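Local coordinates for arginase (Medicago truncatula, PDB 6VSS), which hydrolyses L-arginine to urea and L-ornithine with two manganese ions per subunit, and also converts agmatine to putrescine, at residues B[69-74]-B[160-165]; B[152-157]-B[308-313]; B[184-189]-B[267-272]; B[180-185]-B[216-221]. All blocks are in the same frame, centred on the assembly; numbering follows the deposited sequence.

Interaction 1. Residues B[69-74]-B[160-165]; sequences VPLGHH and HSISFP. With MN (manganese (II) ion), chain J.
The imidazole of H74 turns its edge to S161, whose hydroxyl OG lies in the ring plane, 3.3 Å from H74 CD2. No hydrogen bond spans this pair: CD2 is a carbon, and S161 OG instead bonds to the carboxylate of D159, just before the segment. Placed between the backbone N and the carbonyl carbon (chi1 59°), the hydroxyl also comes within 3.3 Å of H74 CB. L71, from the same loop as H74, brings its CD2 methyl to 3.6 Å from S161 OG. H74 also touches N196, a probable substrate-binding residue. Replacing H74 by an alanine would probably leave a gap at S161 OG where the ring edge lay, and take away the surface over which the H73 ring lies.

Farther along, V69 and I162 run antiparallel alongside one another. V69 CG1 meets I162 CG2 at 3.7 Å, and I162 CD1 stays 4.2 Å from V69 CB, while L71 CB grazes I162 CG2 more loosely. H160 takes the other course, its side chain leading away from the loop so that ND1 binds one manganese ion at 2.2 Å, with NE2 bonded to S267 OG.

No hydrogen bond crosses the contact between the loop after strand 63-69 and the start of helix 163-174. It rests on van der Waals packing, apolar at V69, L71 and I162, with a histidine edge against a hydroxyl at the other end. With S161 OG turned to D159, and H160 to manganese and S267, the two segments depend on fit rather than on directional bonds between them.

Interaction 2. Residues B[152-157]-B[308-313]; sequences RPLVLG and GDVVEY
Backbone hydrogen bonds carry the pairing of strands 152-157 and 308-311, which run parallel at 11° to one another with L154 level with G308, V155 with D309 and L156 with V310. V155 is gripped through both its backbone polar groups: V155 N donates to G308 O at 2.9 Å, and V155 O accepts from V310 N at 3.0 Å, almost in line with the carbonyl bond (172° at the oxygen). The ladder is completed by G308 N to P153 O, longer at 3.2 Å, and by G157 N to V310 O, where the donor is tilted from the carbonyl plane.

Weaker CA-H...O contacts fill in between these bonds, the shorter of them joining D309 CA and V155 O at 3.1 Å.

Side-chain packing is comparatively slight. V155 CB and D309 CB stand 3.9 Å apart on one face of the sheet. Beyond them the D309 carboxylate, its CG set between the backbone N and the carbonyl carbon (chi1 66°), leads away, OD2 to Y265 and S163 and OD1 to S267. On the face of L154, L156 and V310, L154 CD2 just reaches V310 CG2. The bare CA of G157 leaves room for V311 CG1 at 4.2 Å.

A water extends the pairing past the end of the ladder, donating to G157 O and V310 O and accepting from Y313 N at 3.0 Å.

This pairing lies in the middle of the eight-stranded parallel sheet of the arginase alpha/beta fold, where two strands far apart in sequence lie side by side and their C-terminal ends deliver active-site residues, here E312, a probable substrate ligand.

Interaction 3. Residues B[184-189]-B[267-272]; sequences DAHPDL and SIDVDS. With MN (manganese (II) ion), chain I; MN (manganese (II) ion), chain J.
With its CG anti to the backbone N (chi1 -179°), D269 reaches straight toward D184, whose own chi1 of -150° swings its carboxylate back to meet it. The two carboxylates cross obliquely, their planes 63° apart, and D184 OD1 stands only 2.7 Å from D269 OD2. Two manganese ions probably make this crowding of negative oxygens tolerable. D269 OD2 bridges them, while D184 divides its oxygens, OD1 binding one ion at 2.2 Å and OD2 the other at 2.1 Å; D184 OD2 also accepts from H182 NE2.

This is the binuclear manganese cluster of the arginase family, built largely from a loop after one strand and a DxD motif after another. H186 ND1 joins D184 OD1 at the first ion, where D271 chelates with both oxygens; D188 OD2 serves the second ion, whose shell H160 completes. A water bridges the metals and donates to D188 OD1 at 2.6 Å.

Second-shell bonds fix these ligands. A185 N donates to D271 OD1 from above the carboxylate plane, a bond of 3.3 Å across the segments. Asx turns hold both bridging aspartates: H186 N bonds to D184 OD1, and D271 N to D269 OD1 at 2.8 Å. On the far side of its ring, H186 NE2 bonds to E285.

Interaction 4. Residues B[180-185]-B[216-221]; sequences ILHFDA and LVQVGI. With MN (manganese (II) ion), chain I; MN (manganese (II) ion), chain J.
H182 and Q218 lie side by side on neighbouring parallel strands, the two that frame the beta-alpha-beta unit of strand 178-183, helix 203-209 and strand 213-221. Q218 NE2 donates to H182 ND1 at 3.0 Å, arriving at the edge of the imidazole and within its plane, although the ring and amide planes are turned 53° apart. With CG anti to the backbone N (chi1 164°), H182 can send its other nitrogen onward: NE2 donates at 2.8 Å to the anti lone pair of D184 OD2, a manganese ligand.

A leucine in place of H182 would probably deprive D184 OD2 of this donor, leave the metal-binding carboxylate less firmly oriented, and take one acceptor from Q218 NE2.

The next shell steadies the pair. Q218 OE1 bonds to T239, its NE2 also to P187 O, and F204 stacks on the H182 ring. L216 CD1 packs against H182 CB at 3.7 Å and I180 CG2 at 3.9 Å, while the opposite face of the sheet sets F183 CD2 against V219 CB. Beneath all this runs the parallel ladder, from the nearly straight V217 N to I180 O bond (2.7 Å) up to D184 N, which donates to V219 O at 3.0 Å.

In the fold
From the N terminus, interaction 1 opens in the loop leaving strand 63-69 and closes 86 residues later at the start of helix 163-174. Interaction 2 has begun meanwhile, at 152-157, so the two cross; it closes only at 308-313. Within that long span, interaction 4 starts on strand 178-183 and interaction 3 in the loop that follows, and they share D184 and A185. Interaction 4 closes first, on strand 213-221, and interaction 3 at 267-272. Neighbouring strands join them laterally: D309 O accepts from I268 N, and F183 O from D269 N. Interactions 1, 3 and 4 converge on one manganese ion and its water, while E312 of interaction 2 bonds to the backbone of H160.

Interaction 1. Residues B[69-74]-B[160-165]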
loop_
_atom_site.group_PDB
_atom_site.type_symbol
_atom_site.label_atom_id
_atom_site.label_comp_id
_atom_site.label_asym_id
_atom_site.label_seq_id
_atom_site.Cartn_x
_atom_site.Cartn_y
_atom_site.Cartn_z
ATOM N N VAL B 69 -8.656 -2.795 26.827
ATOM C CA VAL B 69 -8.144 -4.147 27.181
ATOM C C VAL B 69 -7.365 -4.635 25.965
ATOM O O VAL B 69 -7.930 -5.294 25.085
ATOM C CB VAL B 69 -9.297 -5.066 27.601
ATOM C CG1 VAL B 69 -8.768 -6.389 28.112
ATOM C CG2 VAL B 69 -10.210 -4.391 28.619
ATOM N N PRO B 70 -6.078 -4.192 25.876
ATOM C CA PRO B 70 -5.177 -4.517 24.768
ATOM C C PRO B 70 -4.627 -5.953 24.861
ATOM O O PRO B 70 -3.522 -6.138 25.212
ATOM C CB PRO B 70 -4.071 -3.479 24.939
ATOM C CG PRO B 70 -4.033 -3.263 26.454
ATOM C CD PRO B 70 -5.479 -3.272 26.863
ATOM N N LEU B 71 -5.492 -6.918 24.556
ATOM C CA LEU B 71 -5.274 -8.374 24.642
ATOM C C LEU B 71 -5.592 -8.991 23.285
ATOM O O LEU B 71 -6.722 -8.802 22.767
ATOM C CB LEU B 71 -6.211 -8.860 25.734
ATOM C CG LEU B 71 -6.135 -10.331 26.065
ATOM C CD1 LEU B 71 -6.707 -10.557 27.452
ATOM C CD2 LEU B 71 -6.859 -11.171 25.009
ATOM N N GLY B 72 -4.596 -9.662 22.700
ATOM C CA GLY B 72 -4.657 -10.316 21.380
ATOM C C GLY B 72 -4.372 -11.776 21.495
ATOM O O GLY B 72 -4.572 -12.481 20.481
ATOM N N HIS B 73 -3.975 -12.260 22.684
ATOM C CA HIS B 73 -3.357 -13.611 22.753
ATOM C C HIS B 73 -4.431 -14.718 22.666
ATOM O O HIS B 73 -4.069 -15.910 22.715
ATOM C CB HIS B 73 -2.407 -13.741 23.938
ATOM C CG HIS B 73 -3.085 -13.819 25.267
ATOM N ND1 HIS B 73 -3.517 -12.702 25.918
ATOM C CD2 HIS B 73 -3.337 -14.880 26.073
ATOM C CE1 HIS B 73 -4.066 -13.067 27.061
ATOM N NE2 HIS B 73 -3.945 -14.418 27.198
ATOM N N HIS B 74 -5.700 -14.357 22.586
ATOM C CA HIS B 74 -6.818 -15.334 22.543
ATOM C C HIS B 74 -7.271 -15.494 21.096
ATOM O O HIS B 74 -8.147 -16.292 20.864
ATOM C CB HIS B 74 -7.943 -14.915 23.527
ATOM C CG HIS B 74 -7.587 -15.196 24.943
ATOM N ND1 HIS B 74 -6.741 -16.243 25.301
ATOM C CD2 HIS B 74 -7.895 -14.559 26.094
ATOM C CE1 HIS B 74 -6.568 -16.257 26.605
ATOM N NE2 HIS B 74 -7.252 -15.220 27.122
ATOM N N HIS B 160 -12.114 -10.696 20.800
ATOM C CA HIS B 160 -13.490 -10.758 21.281
ATOM C C HIS B 160 -13.552 -11.501 22.615
ATOM O O HIS B 160 -14.581 -11.375 23.224
ATOM C CB HIS B 160 -14.438 -11.281 20.188
ATOM C CG HIS B 160 -15.766 -10.620 20.282
ATOM N ND1 HIS B 160 -16.649 -10.521 19.227
ATOM C CD2 HIS B 160 -16.395 -10.082 21.347
ATOM C CE1 HIS B 160 -17.709 -9.829 19.636
ATOM N NE2 HIS B 160 -17.592 -9.585 20.921
ATOM N N SER B 161 -12.504 -12.190 23.062
ATOM C CA SER B 161 -12.483 -13.008 24.315
ATOM C C SER B 161 -12.863 -12.145 25.523
ATOM O O SER B 161 -13.405 -12.700 26.568
ATOM C CB SER B 161 -11.135 -13.643 24.543
ATOM O OG SER B 161 -10.117 -12.665 24.638
ATOM N N ILE B 162 -12.585 -10.859 25.415
ATOM C CA ILE B 162 -12.716 -9.913 26.552
ATOM C C ILE B 162 -14.202 -9.738 26.915
ATOM O O ILE B 162 -14.518 -9.459 28.089
ATOM C CB ILE B 162 -12.002 -8.582 26.227
ATOM C CG1 ILE B 162 -12.714 -7.822 25.114
ATOM C CG2 ILE B 162 -10.532 -8.788 25.904
ATOM C CD1 ILE B 162 -12.236 -6.454 24.997
ATOM N N SER B 163 -15.131 -9.955 26.004
ATOM C CA SER B 163 -16.560 -9.658 26.280
ATOM C C SER B 163 -17.034 -10.566 27.422
ATOM O O SER B 163 -17.848 -10.124 28.214
ATOM C CB SER B 163 -17.413 -9.813 25.066
ATOM O OG SER B 163 -17.122 -8.850 24.059
ATOM N N PHE B 164 -16.478 -11.780 27.550
ATOM C CA PHE B 164 -16.879 -12.698 28.654
ATOM C C PHE B 164 -16.636 -12.004 29.987
ATOM O O PHE B 164 -17.609 -11.707 30.679
ATOM C CB PHE B 164 -16.244 -14.083 28.575
ATOM C CG PHE B 164 -16.330 -14.863 29.856
ATOM C CD1 PHE B 164 -17.552 -15.088 30.486
ATOM C CD2 PHE B 164 -15.200 -15.436 30.413
ATOM C CE1 PHE B 164 -17.628 -15.839 31.669
ATOM C CE2 PHE B 164 -15.283 -16.214 31.571
ATOM C CZ PHE B 164 -16.494 -16.395 32.203
ATOM N N PRO B 165 -15.365 -11.721 30.386
ATOM C CA PRO B 165 -15.087 -11.043 31.654
ATOM C C PRO B 165 -15.752 -9.668 31.831
ATOM O O PRO B 165 -16.103 -9.311 32.980
ATOM C CB PRO B 165 -13.552 -10.866 31.677
ATOM C CG PRO B 165 -13.056 -11.273 30.295
ATOM C CD PRO B 165 -14.134 -12.175 29.735
HETATM MN MN MN J . -16.392 -11.883 17.533
HETATM O O HOH W 1 -15.755 -13.212 16.088
#

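Interaction 2. Residues B[152-157]-B[308-313]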
loop_
_atom_site.group_PDB
_atom_site.type_symbol
_atom_site.label_atom_id
_atom_site.label_comp_id
_atom_site.label_asym_id
_atom_site.label_seq_id
_atom_site.Cartn_x
_atom_site.Cartn_y
_atom_site.Cartn_z
ATOM N N ARG B 152 -20.169 4.670 32.826
ATOM C CA ARG B 152 -20.612 3.376 32.260
ATOM C C ARG B 152 -19.506 2.881 31.307
ATOM O O ARG B 152 -19.046 3.653 30.475
ATOM C CB ARG B 152 -21.998 3.463 31.633
ATOM C CG ARG B 152 -23.122 3.667 32.632
ATOM C CD ARG B 152 -24.481 3.440 32.009
ATOM N NE ARG B 152 -25.510 3.901 32.913
ATOM C CZ ARG B 152 -26.788 3.581 32.884
ATOM N NH1 ARG B 152 -27.271 2.774 31.966
ATOM N NH2 ARG B 152 -27.598 4.090 33.788
ATOM N N PRO B 153 -19.087 1.616 31.439
ATOM C CA PRO B 153 -17.941 1.066 30.716
ATOM C C PRO B 153 -18.212 0.824 29.227
ATOM O O PRO B 153 -19.109 0.038 28.887
ATOM C CB PRO B 153 -17.695 -0.266 31.423
ATOM C CG PRO B 153 -19.061 -0.652 31.851
ATOM C CD PRO B 153 -19.609 0.650 32.405
ATOM N N LEU B 154 -17.482 1.554 28.394
ATOM C CA LEU B 154 -17.373 1.303 26.932
ATOM C C LEU B 154 -15.952 0.736 26.711
ATOM O O LEU B 154 -14.973 1.448 26.768
ATOM C CB LEU B 154 -17.722 2.582 26.163
ATOM C CG LEU B 154 -18.155 2.364 24.711
ATOM C CD1 LEU B 154 -18.644 3.668 24.048
ATOM C CD2 LEU B 154 -16.969 1.796 23.914
ATOM N N VAL B 155 -15.857 -0.589 26.646
ATOM C CA VAL B 155 -14.569 -1.306 26.553
ATOM C C VAL B 155 -14.023 -1.247 25.122
ATOM O O VAL B 155 -14.779 -1.534 24.142
ATOM C CB VAL B 155 -14.718 -2.719 27.119
ATOM C CG1 VAL B 155 -13.478 -3.554 26.888
ATOM C CG2 VAL B 155 -15.083 -2.656 28.612
ATOM N N LEU B 156 -12.735 -0.938 24.980
ATOM C CA LEU B 156 -12.053 -1.061 23.656
ATOM C C LEU B 156 -11.141 -2.281 23.672
ATOM O O LEU B 156 -10.264 -2.364 24.601
ATOM C CB LEU B 156 -11.210 0.164 23.385
ATOM C CG LEU B 156 -11.934 1.481 23.512
ATOM C CD1 LEU B 156 -10.918 2.568 23.291
ATOM C CD2 LEU B 156 -13.085 1.568 22.525
ATOM N N GLY B 157 -11.436 -3.248 22.778
ATOM C CA GLY B 157 -10.576 -4.432 22.581
ATOM C C GLY B 157 -9.499 -4.065 21.577
ATOM O O GLY B 157 -9.533 -2.991 20.962
ATOM N N GLY B 308 -20.888 -1.741 26.942
ATOM C CA GLY B 308 -20.680 -2.057 25.533
ATOM C C GLY B 308 -19.213 -2.261 25.242
ATOM O O GLY B 308 -18.379 -2.010 26.093
ATOM N N ASP B 309 -18.917 -2.754 24.060
ATOM C CA ASP B 309 -17.515 -2.959 23.654
ATOM C C ASP B 309 -17.413 -2.807 22.135
ATOM O O ASP B 309 -18.428 -2.888 21.393
ATOM C CB ASP B 309 -16.954 -4.238 24.267
ATOM C CG ASP B 309 -17.611 -5.483 23.755
ATOM O OD1 ASP B 309 -17.660 -5.627 22.503
ATOM O OD2 ASP B 309 -18.010 -6.332 24.608
ATOM N N VAL B 310 -16.240 -2.426 21.709
ATOM C CA VAL B 310 -15.839 -2.411 20.288
ATOM C C VAL B 310 -14.530 -3.182 20.178
ATOM O O VAL B 310 -13.578 -2.726 20.778
ATOM C CB VAL B 310 -15.740 -0.989 19.744
ATOM C CG1 VAL B 310 -15.359 -1.026 18.265
ATOM C CG2 VAL B 310 -17.058 -0.262 19.947
ATOM N N VAL B 311 -14.557 -4.353 19.507
ATOM C CA VAL B 311 -13.483 -5.372 19.491
ATOM C C VAL B 311 -13.048 -5.701 18.072
ATOM O O VAL B 311 -13.807 -5.381 17.165
ATOM C CB VAL B 311 -13.931 -6.625 20.238
ATOM C CG1 VAL B 311 -14.268 -6.236 21.676
ATOM C CG2 VAL B 311 -15.095 -7.334 19.589
ATOM N N GLU B 312 -11.829 -6.257 17.990
ATOM C CA GLU B 312 -11.273 -6.954 16.834
ATOM C C GLU B 312 -10.853 -5.906 15.774
ATOM O O GLU B 312 -10.398 -6.338 14.701
ATOM C CB GLU B 312 -12.294 -7.956 16.263
ATOM C CG GLU B 312 -12.531 -9.210 17.104
ATOM C CD GLU B 312 -11.481 -10.302 17.129
ATOM O OE1 GLU B 312 -11.464 -11.081 18.138
ATOM O OE2 GLU B 312 -10.648 -10.353 16.211
ATOM N N TYR B 313 -10.794 -4.591 16.077
ATOM C CA TYR B 313 -9.990 -3.679 15.221
ATOM C C TYR B 313 -8.523 -4.164 15.324
ATOM O O TYR B 313 -8.020 -4.312 16.438
ATOM C CB TYR B 313 -10.094 -2.190 15.570
ATOM C CG TYR B 313 -9.096 -1.345 14.820
ATOM C CD1 TYR B 313 -8.883 -1.521 13.462
ATOM C CD2 TYR B 313 -8.347 -0.356 15.451
ATOM C CE1 TYR B 313 -7.972 -0.736 12.761
ATOM C CE2 TYR B 313 -7.396 0.397 14.772
ATOM C CZ TYR B 313 -7.232 0.234 13.414
ATOM O OH TYR B 313 -6.341 1.030 12.713
HETATM O O HOH W 2 -11.225 -2.960 18.554
#

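Interaction 3. Residues B[184-189]-B[267-272]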
loop_
_atom_site.group_PDB
_atom_site.type_symbol
_atom_site.label_atom_id
_atom_site.label_comp_id
_atom_site.label_asym_id
_atom_site.label_seq_id
_atom_site.Cartn_x
_atom_site.Cartn_y
_atom_site.Cartn_z
ATOM N N ASP B 184 -21.454 -9.193 14.743
ATOM C CA ASP B 184 -20.299 -10.063 14.446
ATOM C C ASP B 184 -20.494 -10.766 13.097
ATOM O O ASP B 184 -21.618 -11.054 12.772
ATOM C CB ASP B 184 -20.163 -11.036 15.603
ATOM C CG ASP B 184 -18.739 -11.471 15.857
ATOM O OD1 ASP B 184 -17.924 -11.562 14.904
ATOM O OD2 ASP B 184 -18.446 -11.581 17.028
ATOM N N ALA B 185 -19.432 -11.092 12.369
ATOM C CA ALA B 185 -19.473 -12.121 11.300
ATOM C C ALA B 185 -19.648 -13.524 11.908
ATOM O O ALA B 185 -20.173 -14.433 11.180
ATOM C CB ALA B 185 -18.245 -12.045 10.437
ATOM N N HIS B 186 -19.275 -13.711 13.177
ATOM C CA HIS B 186 -19.004 -15.036 13.789
ATOM C C HIS B 186 -19.826 -15.139 15.050
ATOM O O HIS B 186 -19.904 -14.192 15.806
ATOM C CB HIS B 186 -17.527 -15.219 14.183
ATOM C CG HIS B 186 -16.566 -14.846 13.111
ATOM N ND1 HIS B 186 -15.907 -13.595 13.068
ATOM C CD2 HIS B 186 -16.179 -15.550 12.016
ATOM C CE1 HIS B 186 -15.187 -13.584 11.933
ATOM N NE2 HIS B 186 -15.312 -14.771 11.284
ATOM N N PRO B 187 -20.567 -16.236 15.284
ATOM C CA PRO B 187 -21.386 -16.294 16.494
ATOM C C PRO B 187 -20.569 -16.214 17.795
ATOM O O PRO B 187 -21.152 -15.933 18.831
ATOM C CB PRO B 187 -22.147 -17.626 16.366
ATOM C CG PRO B 187 -22.130 -17.949 14.864
ATOM C CD PRO B 187 -20.823 -17.353 14.349
ATOM N N ASP B 188 -19.298 -16.601 17.771
ATOM C CA ASP B 188 -18.455 -16.725 18.982
ATOM C C ASP B 188 -19.147 -17.574 20.055
ATOM O O ASP B 188 -18.959 -17.272 21.228
ATOM C CB ASP B 188 -18.108 -15.358 19.545
ATOM C CG ASP B 188 -17.171 -14.542 18.669
ATOM O OD1 ASP B 188 -16.646 -15.127 17.687
ATOM O OD2 ASP B 188 -16.938 -13.362 19.026
ATOM N N LEU B 189 -19.729 -18.717 19.664
ATOM C CA LEU B 189 -20.477 -19.615 20.588
ATOM C C LEU B 189 -19.871 -21.024 20.670
ATOM O O LEU B 189 -20.520 -21.872 21.262
ATOM C CB LEU B 189 -21.921 -19.667 20.098
ATOM C CG LEU B 189 -22.781 -18.520 20.613
ATOM C CD1 LEU B 189 -24.064 -18.387 19.796
ATOM C CD2 LEU B 189 -23.113 -18.723 22.091
ATOM N N SER B 267 -22.219 -5.296 22.133
ATOM C CA SER B 267 -20.878 -5.787 21.748
ATOM C C SER B 267 -20.733 -5.629 20.230
ATOM O O SER B 267 -21.508 -6.265 19.469
ATOM C CB SER B 267 -20.725 -7.193 22.183
ATOM O OG SER B 267 -19.480 -7.719 21.728
ATOM N N ILE B 268 -19.839 -4.788 19.775
ATOM C CA ILE B 268 -19.612 -4.597 18.310
ATOM C C ILE B 268 -18.274 -5.238 17.906
ATOM O O ILE B 268 -17.176 -4.674 18.263
ATOM C CB ILE B 268 -19.701 -3.116 17.933
ATOM C CG1 ILE B 268 -20.882 -2.446 18.664
ATOM C CG2 ILE B 268 -19.748 -3.005 16.406
ATOM C CD1 ILE B 268 -21.214 -1.041 18.257
ATOM N N ASP B 269 -18.333 -6.361 17.171
ATOM C CA ASP B 269 -17.128 -6.897 16.489
ATOM C C ASP B 269 -16.993 -6.189 15.122
ATOM O O ASP B 269 -17.932 -6.194 14.352
ATOM C CB ASP B 269 -17.181 -8.418 16.482
ATOM C CG ASP B 269 -15.980 -9.095 15.832
ATOM O OD1 ASP B 269 -15.330 -8.406 15.002
ATOM O OD2 ASP B 269 -15.817 -10.317 16.034
ATOM N N VAL B 270 -15.894 -5.453 14.917
ATOM C CA VAL B 270 -15.622 -4.661 13.676
ATOM C C VAL B 270 -15.742 -5.589 12.453
ATOM O O VAL B 270 -16.129 -5.078 11.395
ATOM C CB VAL B 270 -14.244 -3.977 13.725
ATOM C CG1 VAL B 270 -13.952 -3.192 12.430
ATOM C CG2 VAL B 270 -14.143 -3.049 14.924
ATOM N N ASP B 271 -15.460 -6.894 12.597
ATOM C CA ASP B 271 -15.554 -7.848 11.449
ATOM C C ASP B 271 -17.006 -8.148 11.115
ATOM O O ASP B 271 -17.148 -8.707 10.025
ATOM C CB ASP B 271 -14.751 -9.144 11.536
ATOM C CG ASP B 271 -15.227 -10.184 12.522
ATOM O OD1 ASP B 271 -16.347 -10.151 12.985
ATOM O OD2 ASP B 271 -14.412 -10.974 12.863
ATOM N N SER B 272 -18.002 -7.635 11.851
ATOM C CA SER B 272 -19.411 -7.577 11.392
ATOM C C SER B 272 -19.505 -6.818 10.063
ATOM O O SER B 272 -20.300 -7.204 9.200
ATOM C CB SER B 272 -20.350 -6.987 12.403
ATOM O OG SER B 272 -20.043 -5.636 12.711
HETATM MN MN MN I . -15.738 -11.760 14.482
HETATM MN MN MN J . -16.392 -11.883 17.533
HETATM O O HOH W 1 -15.755 -13.212 16.088
#

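Interaction 4. Residues B[180-185]-B[216-221]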
loop_
_atom_site.group_PDB
_atom_site.type_symbol
_atom_site.label_atom_id
_atom_site.label_comp_id
_atom_site.label_asym_id
_atom_site.label_seq_id
_atom_site.Cartn_x
_atom_site.Cartn_y
_atom_site.Cartn_z
ATOM N N ILE B 180 -28.221 -8.821 25.353
ATOM C CA ILE B 180 -27.054 -8.428 24.530
ATOM C C ILE B 180 -27.450 -8.277 23.071
ATOM O O ILE B 180 -28.138 -9.119 22.516
ATOM C CB ILE B 180 -25.889 -9.405 24.692
ATOM C CG1 ILE B 180 -25.456 -9.548 26.153
ATOM C CG2 ILE B 180 -24.744 -9.010 23.753
ATOM C CD1 ILE B 180 -24.356 -10.527 26.340
ATOM N N LEU B 181 -26.995 -7.194 22.490
ATOM C CA LEU B 181 -27.038 -6.956 21.044
ATOM C C LEU B 181 -25.594 -7.088 20.614
ATOM O O LEU B 181 -24.765 -6.366 21.193
ATOM C CB LEU B 181 -27.541 -5.547 20.755
ATOM C CG LEU B 181 -27.412 -5.158 19.287
ATOM C CD1 LEU B 181 -28.144 -6.145 18.400
ATOM C CD2 LEU B 181 -27.940 -3.731 19.111
ATOM N N HIS B 182 -25.322 -8.053 19.736
ATOM C CA HIS B 182 -23.962 -8.502 19.394
ATOM C C HIS B 182 -23.859 -8.414 17.882
ATOM O O HIS B 182 -24.613 -9.136 17.198
ATOM C CB HIS B 182 -23.732 -9.874 20.007
ATOM C CG HIS B 182 -22.564 -10.636 19.455
ATOM N ND1 HIS B 182 -22.595 -12.017 19.298
ATOM C CD2 HIS B 182 -21.324 -10.238 19.103
ATOM C CE1 HIS B 182 -21.410 -12.424 18.883
ATOM N NE2 HIS B 182 -20.625 -11.340 18.730
ATOM N N PHE B 183 -22.991 -7.552 17.382
ATOM C CA PHE B 183 -22.634 -7.460 15.942
ATOM C C PHE B 183 -21.380 -8.284 15.696
ATOM O O PHE B 183 -20.371 -8.071 16.340
ATOM C CB PHE B 183 -22.426 -6.014 15.514
ATOM C CG PHE B 183 -23.655 -5.154 15.657
ATOM C CD1 PHE B 183 -23.885 -4.432 16.821
ATOM C CD2 PHE B 183 -24.526 -4.958 14.598
ATOM C CE1 PHE B 183 -24.980 -3.588 16.955
ATOM C CE2 PHE B 183 -25.648 -4.136 14.742
ATOM C CZ PHE B 183 -25.875 -3.479 15.925
ATOM N N ASP B 184 -21.454 -9.193 14.743
ATOM C CA ASP B 184 -20.299 -10.063 14.446
ATOM C C ASP B 184 -20.494 -10.766 13.097
ATOM O O ASP B 184 -21.618 -11.054 12.772
ATOM C CB ASP B 184 -20.163 -11.036 15.603
ATOM C CG ASP B 184 -18.739 -11.471 15.857
ATOM O OD1 ASP B 184 -17.924 -11.562 14.904
ATOM O OD2 ASP B 184 -18.446 -11.581 17.028
ATOM N N ALA B 185 -19.432 -11.092 12.369
ATOM C CA ALA B 185 -19.473 -12.121 11.300
ATOM C C ALA B 185 -19.648 -13.524 11.908
ATOM O O ALA B 185 -20.173 -14.433 11.180
ATOM C CB ALA B 185 -18.245 -12.045 10.437
ATOM N N LEU B 216 -29.717 -12.799 23.548
ATOM C CA LEU B 216 -28.477 -12.507 22.809
ATOM C C LEU B 216 -28.914 -12.342 21.367
ATOM O O LEU B 216 -29.267 -13.333 20.737
ATOM C CB LEU B 216 -27.500 -13.661 22.976
ATOM C CG LEU B 216 -26.302 -13.685 22.022
ATOM C CD1 LEU B 216 -25.575 -12.352 21.987
ATOM C CD2 LEU B 216 -25.365 -14.815 22.445
ATOM N N VAL B 217 -28.944 -11.132 20.884
ATOM C CA VAL B 217 -29.418 -10.849 19.505
ATOM C C VAL B 217 -28.186 -10.626 18.653
ATOM O O VAL B 217 -27.470 -9.691 18.983
ATOM C CB VAL B 217 -30.332 -9.628 19.511
ATOM C CG1 VAL B 217 -30.857 -9.325 18.125
ATOM C CG2 VAL B 217 -31.446 -9.822 20.511
ATOM N N GLN B 218 -27.927 -11.513 17.690
ATOM C CA GLN B 218 -26.672 -11.506 16.909
ATOM C C GLN B 218 -27.014 -10.971 15.537
ATOM O O GLN B 218 -27.970 -11.474 14.922
ATOM C CB GLN B 218 -26.060 -12.904 16.810
ATOM C CG GLN B 218 -25.916 -13.585 18.167
ATOM C CD GLN B 218 -24.955 -14.757 18.126
ATOM O OE1 GLN B 218 -25.150 -15.733 17.391
ATOM N NE2 GLN B 218 -23.877 -14.651 18.880
ATOM N N VAL B 219 -26.216 -10.080 15.012
ATOM C CA VAL B 219 -26.478 -9.455 13.685
ATOM C C VAL B 219 -25.183 -9.417 12.872
ATOM O O VAL B 219 -24.168 -9.012 13.405
ATOM C CB VAL B 219 -27.080 -8.058 13.899
ATOM C CG1 VAL B 219 -27.337 -7.323 12.589
ATOM C CG2 VAL B 219 -28.339 -8.138 14.719
ATOM N N GLY B 220 -25.270 -9.755 11.585
ATOM C CA GLY B 220 -24.160 -9.797 10.611
ATOM C C GLY B 220 -23.549 -11.183 10.437
ATOM O O GLY B 220 -22.557 -11.304 9.717
ATOM N N ILE B 221 -24.183 -12.206 10.997
ATOM C CA ILE B 221 -23.610 -13.571 11.043
ATOM C C ILE B 221 -23.590 -14.173 9.634
ATOM O O ILE B 221 -24.636 -14.152 8.993
ATOM C CB ILE B 221 -24.409 -14.440 12.034
ATOM C CG1 ILE B 221 -24.427 -13.817 13.420
ATOM C CG2 ILE B 221 -23.850 -15.849 12.032
ATOM C CD1 ILE B 221 -23.121 -13.852 14.114
HETATM MN MN MN I . -15.738 -11.760 14.482
HETATM MN MN MN J . -16.392 -11.883 17.533
HETATM O O HOH W 1 -15.755 -13.212 16.088
#